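Local coordinates for conserved hypothetical protein (Shewanella loihica, PDB 2GPI) that is of unknown function, a small protein of helices and a mixed sheet in the DUF1488 family that has been tentatively linked to transcriptional regulation of the shikimate pathway, at residues 6-10 against 67-71; 18-23 against 34-38. One frame throughout, in Å; residues are numbered along the deposited sequence.

Interaction 1 (6-10 against 67-71); sequences IIFTE and EEQAE
F8 and E67 make the centre of this strand-on-helix contact, and they show how an acidic side chain can pack against an aromatic ring through its carbons while its oxygens do polar work elsewhere. The E67 CB lies over the middle of the F8 ring, 3.9 Å from the ring centroid and only 6° off the normal, a CH-pi contact. Beyond CB the glutamate runs fully extended back past the ring toward the strand, until its CD is 3.5 Å from F8 CB and its carboxylate is turned just 24° from the ring plane. The far rim of the ring reaches the helix backbone: F8 CZ sits 3.4 Å from E67 O, and E71 N lies at the ring edge, near its plane. A70 CB approaches obliquely, 3.8 Å from F8 CE1. One helical turn on, the E71 chain bends at chi2 (-86°), bringing OE2 to 3.3 Å from I6 CD1; E75 brings a like charge close to the same oxygen.

At the other end the carboxylates of E10 and E67 converge with their planes far from parallel, E10 OE2 standing 2.4 Å from E67 OE2. A water accepts from E10 N and can donate to E67 OE2, and R63, from the same helix, forms salt bridges with both acids. Taken at face value, so short a separation suggests that one acid probably holds a proton and offers it to the other, which, with the arginine, would ease the repulsion expected between two glutamates and let them meet where strand 6-8 gives way to the following turn.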
ATOM      1  N   ILE A   6       1.162   0.032  14.508  1.00 13.08           N
ATOM      2  CA  ILE A   6       0.851  -0.424  13.140  1.00 11.66           C
ATOM      3  C   ILE A   6       2.150  -0.747  12.455  1.00 13.16           C
ATOM      4  O   ILE A   6       2.958   0.120  12.206  1.00 12.91           O
ATOM      5  CB  ILE A   6       0.040   0.601  12.288  1.00 14.23           C
ATOM      6  CG1 ILE A   6      -1.291   0.909  12.974  1.00 14.71           C
ATOM      7  CG2 ILE A   6      -0.209   0.034  10.872  1.00 14.04           C
ATOM      8  CD1 ILE A   6      -1.940   2.258  12.601  1.00 16.84           C
ATOM      9  N   ILE A   7       2.376  -2.028  12.168  1.00 10.22           N
ATOM     10  CA  ILE A   7       3.617  -2.508  11.580  1.00 11.44           C
ATOM     11  C   ILE A   7       3.394  -2.901  10.120  1.00 11.02           C
ATOM     12  O   ILE A   7       2.425  -3.585   9.795  1.00 14.05           O
ATOM     13  CB  ILE A   7       4.083  -3.757  12.321  1.00 11.46           C
ATOM     14  CG1 ILE A   7       4.362  -3.445  13.809  1.00 14.12           C
ATOM     15  CG2 ILE A   7       5.320  -4.398  11.630  1.00 16.49           C
ATOM     16  CD1 ILE A   7       4.618  -4.725  14.699  1.00 15.16           C
ATOM     17  N   PHE A   8       4.296  -2.484   9.249  1.00 11.03           N
ATOM     18  CA  PHE A   8       4.277  -2.905   7.868  1.00 10.85           C
ATOM     19  C   PHE A   8       5.206  -4.092   7.693  1.00 11.72           C
ATOM     20  O   PHE A   8       6.428  -4.004   7.916  1.00 12.74           O
ATOM     21  CB  PHE A   8       4.613  -1.733   6.964  1.00 13.59           C
ATOM     22  CG  PHE A   8       3.536  -0.715   6.992  1.00 10.76           C
ATOM     23  CD1 PHE A   8       2.469  -0.813   6.121  1.00 10.88           C
ATOM     24  CD2 PHE A   8       3.503   0.238   7.962  1.00 11.58           C
ATOM     25  CE1 PHE A   8       1.390   0.051   6.219  1.00 10.65           C
ATOM     26  CE2 PHE A   8       2.454   1.132   8.019  1.00 12.08           C
ATOM     27  CZ  PHE A   8       1.392   1.019   7.129  1.00 12.95           C
ATOM     28  N   THR A   9       4.606  -5.226   7.371  1.00 11.70           N
ATOM     29  CA  THR A   9       5.320  -6.484   7.419  1.00 11.91           C
ATOM     30  C   THR A   9       5.948  -6.943   6.100  1.00 13.12           C
ATOM     31  O   THR A   9       6.560  -8.034   6.042  1.00 12.82           O
ATOM     32  CB  THR A   9       4.383  -7.562   7.996  1.00 13.17           C
ATOM     33  OG1 THR A   9       3.162  -7.617   7.237  1.00 14.22           O
ATOM     34  CG2 THR A   9       4.069  -7.309   9.476  1.00  9.66           C
ATOM     35  N   GLU A  10       5.830  -6.114   5.054  1.00 11.86           N
ATOM     36  CA  GLU A  10       6.622  -6.277   3.833  1.00 12.73           C
ATOM     37  C   GLU A  10       6.383  -7.586   3.074  1.00 14.28           C
ATOM     38  O   GLU A  10       7.303  -8.135   2.463  1.00 14.26           O
ATOM     39  CB  GLU A  10       8.119  -6.080   4.125  1.00 14.41           C
ATOM     40  CG  GLU A  10       8.440  -4.703   4.748  1.00 17.73           C
ATOM     41  CD  GLU A  10       7.807  -3.528   4.001  1.00 21.28           C
ATOM     42  OE1 GLU A  10       8.139  -3.290   2.814  1.00 16.83           O
ATOM     43  OE2 GLU A  10       6.975  -2.799   4.627  1.00 20.57           O
ATOM     44  N   GLU A  67       3.645   3.684   2.597  1.00 11.04           N
ATOM     45  CA  GLU A  67       3.282   3.140   3.907  1.00 10.90           C
ATOM     46  C   GLU A  67       2.867   4.269   4.881  1.00 10.17           C
ATOM     47  O   GLU A  67       1.936   4.041   5.691  1.00 10.58           O
ATOM     48  CB  GLU A  67       4.404   2.240   4.455  1.00 11.27           C
ATOM     49  CG  GLU A  67       4.528   0.929   3.592  1.00 14.71           C
ATOM     50  CD  GLU A  67       5.600  -0.040   4.006  1.00 16.22           C
ATOM     51  OE1 GLU A  67       6.531   0.324   4.764  1.00 16.05           O
ATOM     52  OE2 GLU A  67       5.490  -1.233   3.566  1.00 18.64           O
ATOM     53  N   GLU A  68       3.474   5.463   4.766  1.00 10.83           N
ATOM     54  CA  GLU A  68       3.045   6.590   5.588  1.00 10.29           C
ATOM     55  C   GLU A  68       1.576   6.875   5.346  1.00 11.62           C
ATOM     56  O   GLU A  68       0.802   7.093   6.278  1.00 11.92           O
ATOM     57  CB  GLU A  68       3.875   7.840   5.307  1.00 10.96           C
ATOM     58  CG  GLU A  68       3.509   9.005   6.118  1.00 12.17           C
ATOM     59  CD  GLU A  68       4.488  10.144   5.969  1.00 22.87           C
ATOM     60  OE1 GLU A  68       5.141  10.256   4.926  1.00 35.56           O
ATOM     61  OE2 GLU A  68       4.578  10.950   6.907  1.00 38.66           O
ATOM     62  N   GLN A  69       1.216   6.905   4.073  1.00 10.31           N
ATOM     63  CA  GLN A  69      -0.178   7.195   3.684  1.00 12.09           C
ATOM     64  C   GLN A  69      -1.121   6.058   4.159  1.00 10.42           C
ATOM     65  O   GLN A  69      -2.196   6.342   4.679  1.00 11.23           O
ATOM     66  CB  GLN A  69      -0.298   7.449   2.184  1.00 12.22           C
ATOM     67  CG  GLN A  69      -1.709   7.777   1.738  1.00 12.54           C
ATOM     68  CD  GLN A  69      -2.338   9.027   2.325  1.00 19.03           C
ATOM     69  OE1 GLN A  69      -1.649   9.922   2.810  1.00 23.01           O
ATOM     70  NE2 GLN A  69      -3.676   9.127   2.225  1.00 20.39           N
ATOM     71  N   ALA A  70      -0.698   4.792   4.021  1.00 10.90           N
ATOM     72  CA  ALA A  70      -1.521   3.683   4.495  1.00 11.11           C
ATOM     73  C   ALA A  70      -1.729   3.789   5.992  1.00 10.84           C
ATOM     74  O   ALA A  70      -2.834   3.502   6.498  1.00 12.01           O
ATOM     75  CB  ALA A  70      -0.875   2.335   4.137  1.00 11.79           C
ATOM     76  N   GLU A  71      -0.674   4.172   6.722  1.00 10.64           N
ATOM     77  CA  GLU A  71      -0.766   4.319   8.172  1.00 10.69           C
ATOM     78  C   GLU A  71      -1.785   5.385   8.575  1.00 10.59           C
ATOM     79  O   GLU A  71      -2.607   5.164   9.483  1.00 12.04           O
ATOM     80  CB  GLU A  71       0.606   4.622   8.774  1.00 10.93           C
ATOM     81  CG  GLU A  71       0.683   4.262  10.255  1.00 14.86           C
ATOM     82  CD  GLU A  71       0.227   5.317  11.139  1.00 20.42           C
ATOM     83  OE1 GLU A  71       0.147   6.492  10.695  1.00 19.75           O
ATOM     84  OE2 GLU A  71      -0.045   4.979  12.342  1.00 23.15           O
TER
HETATM   85  O   HOH W   1       4.080  -4.100   3.907  1.00 12.58           O

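Interaction 2 (18-23 against 34-38); sequences LSAIHF and CYIGQ
Four backbone hydrogen bonds between I21 and I36 and between F23 and C34 lock these antiparallel strands together. C34 N gives to F23 O at 2.8 Å, and F23 N returns a bond to C34 O. Beyond the A20 and G37 pair, where the ladder ends, Q38 N bonds to S19 O at 2.9 Å, joining the start of helix 38-45 to the loop before strand 20-27. In the non-hydrogen-bonded pair H22–Y35 the imidazole and phenol form an offset stack, centroids 4.6 Å apart and planes at 21°. With H22 CG anti to the backbone N (chi1 170°), the two side chains run side by side in the same direction, placing Y35 OH over the imidazole centre; H22 NE2 is bound by D33. L18 CD1 comes over one face of the Y35 ring, 4.0 Å from its centroid.

On the other side of the sheet, F23 takes chi1 of 60°, which folds its ring back across the neighbouring strand, where C34 CB lies 3.5 Å from the centroid. The cysteine sulfur approaches that ring obliquely, and I36 CG2 touches F23 CE1 at 4.2 Å. Replacing F23 with an alanine would probably strip C34 CB of its aromatic cover and open a gap toward I36 and the helix residues I66 and A70. The arrangement is a beta hairpin of strands 20-27 and 30-37 with aromatic packing on both faces; at its start S19 and A20 face D15 in a G1 beta bulge, where strand 20-27 also pairs with strand 13-15.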
ATOM      1  N   LEU A  18      -7.008  -7.112  -9.005  1.00 18.01           N
ATOM      2  CA  LEU A  18      -7.149  -5.677  -8.806  1.00 18.98           C
ATOM      3  C   LEU A  18      -6.162  -4.820  -9.611  1.00 20.78           C
ATOM      4  O   LEU A  18      -6.292  -3.601  -9.602  1.00 21.00           O
ATOM      5  CB  LEU A  18      -6.940  -5.354  -7.344  1.00 20.11           C
ATOM      6  CG  LEU A  18      -7.859  -6.046  -6.346  1.00 26.40           C
ATOM      7  CD1 LEU A  18      -7.551  -5.625  -4.915  1.00 27.41           C
ATOM      8  CD2 LEU A  18      -9.315  -5.713  -6.737  1.00 23.09           C
ATOM      9  N   SER A  19      -5.171  -5.443 -10.245  1.00 16.02           N
ATOM     10  CA  SER A  19      -4.039  -4.720 -10.870  1.00 14.19           C
ATOM     11  C   SER A  19      -3.437  -3.743  -9.880  1.00 12.63           C
ATOM     12  O   SER A  19      -3.482  -2.521 -10.093  1.00 14.58           O
ATOM     13  CB  SER A  19      -4.457  -3.997 -12.137  1.00 15.94           C
ATOM     14  OG  SER A  19      -4.878  -4.946 -13.113  1.00 19.56           O
ATOM     15  N   ALA A  20      -2.924  -4.297  -8.778  1.00 12.42           N
ATOM     16  CA  ALA A  20      -2.433  -3.505  -7.657  1.00 12.08           C
ATOM     17  C   ALA A  20      -1.259  -4.199  -7.004  1.00 11.77           C
ATOM     18  O   ALA A  20      -1.187  -5.427  -7.025  1.00 13.14           O
ATOM     19  CB  ALA A  20      -3.566  -3.330  -6.633  1.00 11.21           C
ATOM     20  N   ILE A  21      -0.355  -3.434  -6.392  1.00 12.86           N
ATOM     21  CA  ILE A  21       0.555  -3.979  -5.415  1.00 12.47           C
ATOM     22  C   ILE A  21      -0.217  -4.181  -4.106  1.00 14.48           C
ATOM     23  O   ILE A  21      -0.889  -3.265  -3.597  1.00 14.82           O
ATOM     24  CB  ILE A  21       1.784  -3.089  -5.154  1.00 14.81           C
ATOM     25  CG1 ILE A  21       2.774  -3.114  -6.363  1.00 16.05           C
ATOM     26  CG2 ILE A  21       2.536  -3.525  -3.842  1.00 13.48           C
ATOM     27  CD1 ILE A  21       3.555  -4.394  -6.466  1.00 17.76           C
ATOM     28  N   HIS A  22      -0.110  -5.384  -3.602  1.00 13.20           N
ATOM     29  CA  HIS A  22      -0.698  -5.776  -2.320  1.00 12.75           C
ATOM     30  C   HIS A  22       0.461  -5.755  -1.288  1.00 13.06           C
ATOM     31  O   HIS A  22       1.494  -6.449  -1.444  1.00 12.31           O
ATOM     32  CB  HIS A  22      -1.392  -7.134  -2.492  1.00 19.11           C
ATOM     33  CG  HIS A  22      -1.847  -7.793  -1.179  1.00 16.08           C
ATOM     34  ND1 HIS A  22      -2.139  -9.133  -1.078  1.00 19.18           N
ATOM     35  CD2 HIS A  22      -2.097  -7.253   0.047  1.00 15.52           C
ATOM     36  CE1 HIS A  22      -2.543  -9.400   0.156  1.00 17.65           C
ATOM     37  NE2 HIS A  22      -2.519  -8.279   0.865  1.00 14.82           N
ATOM     38  N   PHE A  23       0.263  -4.990  -0.215  1.00 12.18           N
ATOM     39  CA  PHE A  23       1.237  -4.917   0.863  1.00 11.47           C
ATOM     40  C   PHE A  23       0.489  -5.083   2.192  1.00 12.61           C
ATOM     41  O   PHE A  23      -0.698  -4.908   2.264  1.00 14.56           O
ATOM     42  CB  PHE A  23       2.143  -3.686   0.829  1.00 12.45           C
ATOM     43  CG  PHE A  23       1.446  -2.341   0.918  1.00 11.89           C
ATOM     44  CD1 PHE A  23       0.711  -1.826  -0.137  1.00 10.66           C
ATOM     45  CD2 PHE A  23       1.539  -1.588   2.065  1.00 11.31           C
ATOM     46  CE1 PHE A  23       0.136  -0.559  -0.044  1.00 12.19           C
ATOM     47  CE2 PHE A  23       0.944  -0.321   2.155  1.00 11.15           C
ATOM     48  CZ  PHE A  23       0.250   0.175   1.124  1.00 11.89           C
ATOM     49  N   CYS A  34      -3.382  -4.015   2.439  1.00 10.61           N
ATOM     50  CA  CYS A  34      -3.323  -2.689   1.826  1.00 11.15           C
ATOM     51  C   CYS A  34      -2.981  -2.835   0.344  1.00 12.16           C
ATOM     52  O   CYS A  34      -2.302  -3.788  -0.059  1.00 11.90           O
ATOM     53  CB  CYS A  34      -2.236  -1.831   2.438  1.00 11.57           C
ATOM     54  SG  CYS A  34      -2.395  -1.628   4.237  1.00 12.32           S
ATOM     55  N   TYR A  35      -3.446  -1.892  -0.436  1.00 11.26           N
ATOM     56  CA  TYR A  35      -3.321  -1.960  -1.893  1.00 11.11           C
ATOM     57  C   TYR A  35      -3.005  -0.588  -2.459  1.00 12.43           C
ATOM     58  O   TYR A  35      -3.522   0.404  -2.015  1.00 12.78           O
ATOM     59  CB  TYR A  35      -4.594  -2.483  -2.508  1.00 11.68           C
ATOM     60  CG  TYR A  35      -4.957  -3.869  -2.052  1.00 13.73           C
ATOM     61  CD1 TYR A  35      -5.740  -4.088  -0.933  1.00 13.73           C
ATOM     62  CD2 TYR A  35      -4.475  -4.987  -2.734  1.00 16.46           C
ATOM     63  CE1 TYR A  35      -5.998  -5.349  -0.497  1.00 14.52           C
ATOM     64  CE2 TYR A  35      -4.763  -6.265  -2.328  1.00 14.18           C
ATOM     65  CZ  TYR A  35      -5.537  -6.463  -1.183  1.00 11.62           C
ATOM     66  OH  TYR A  35      -5.833  -7.723  -0.760  1.00 15.78           O
ATOM     67  N   ILE A  36      -2.129  -0.561  -3.455  1.00 12.99           N
ATOM     68  CA  ILE A  36      -1.917   0.634  -4.278  1.00 11.52           C
ATOM     69  C   ILE A  36      -2.048   0.205  -5.752  1.00 12.87           C
ATOM     70  O   ILE A  36      -1.296  -0.665  -6.241  1.00 12.93           O
ATOM     71  CB  ILE A  36      -0.587   1.395  -3.948  1.00 12.32           C
ATOM     72  CG1 ILE A  36      -0.441   2.657  -4.788  1.00 14.90           C
ATOM     73  CG2 ILE A  36       0.655   0.489  -4.080  1.00 11.27           C
ATOM     74  CD1 ILE A  36       0.696   3.597  -4.335  1.00 15.01           C
ATOM     75  N   GLY A  37      -3.038   0.781  -6.415  1.00 13.63           N
ATOM     76  CA  GLY A  37      -3.320   0.390  -7.774  1.00 12.83           C
ATOM     77  C   GLY A  37      -2.244   0.793  -8.770  1.00 14.15           C
ATOM     78  O   GLY A  37      -1.442   1.710  -8.544  1.00 14.23           O
ATOM     79  N   GLN A  38      -2.208   0.065  -9.880  1.00 13.39           N
ATOM     80  CA  GLN A  38      -1.216   0.301 -10.938  1.00 13.88           C
ATOM     81  C   GLN A  38      -1.161   1.771 -11.320  1.00 12.04           C
ATOM     82  O   GLN A  38      -0.046   2.374 -11.365  1.00 13.66           O
ATOM     83  CB  GLN A  38      -1.540  -0.555 -12.136  1.00 13.78           C
ATOM     84  CG  GLN A  38      -0.476  -0.423 -13.189  1.00 15.14           C
ATOM     85  CD  GLN A  38      -0.685  -1.368 -14.334  1.00 18.29           C
ATOM     86  OE1 GLN A  38      -1.456  -2.339 -14.238  1.00 18.54           O
ATOM     87  NE2 GLN A  38       0.002  -1.100 -15.433  1.00 19.01           N
TER

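Interaction 2 is nested along the chain inside the much longer loop closed by interaction 1: the hairpin, like strand 13-15 and helices 38-45 and 52-61, comes along the chain after strand 6-8 and before helix 63-75, whose return to that strand closes the loop. Their centres lie about 14 Å apart, on opposite sides of the chain's centre, yet both reach the same mixed sheet, in which strands 6-8 and 20-27 are neighbours. The two meet at F23, whose CE2 is 3.8 Å from A70 CB and 4.1 Å from F8 CE1. Helix 63-75 thus packs across edge strand and hairpin alike, uniting helix and sheet around a shared hydrophobic layer.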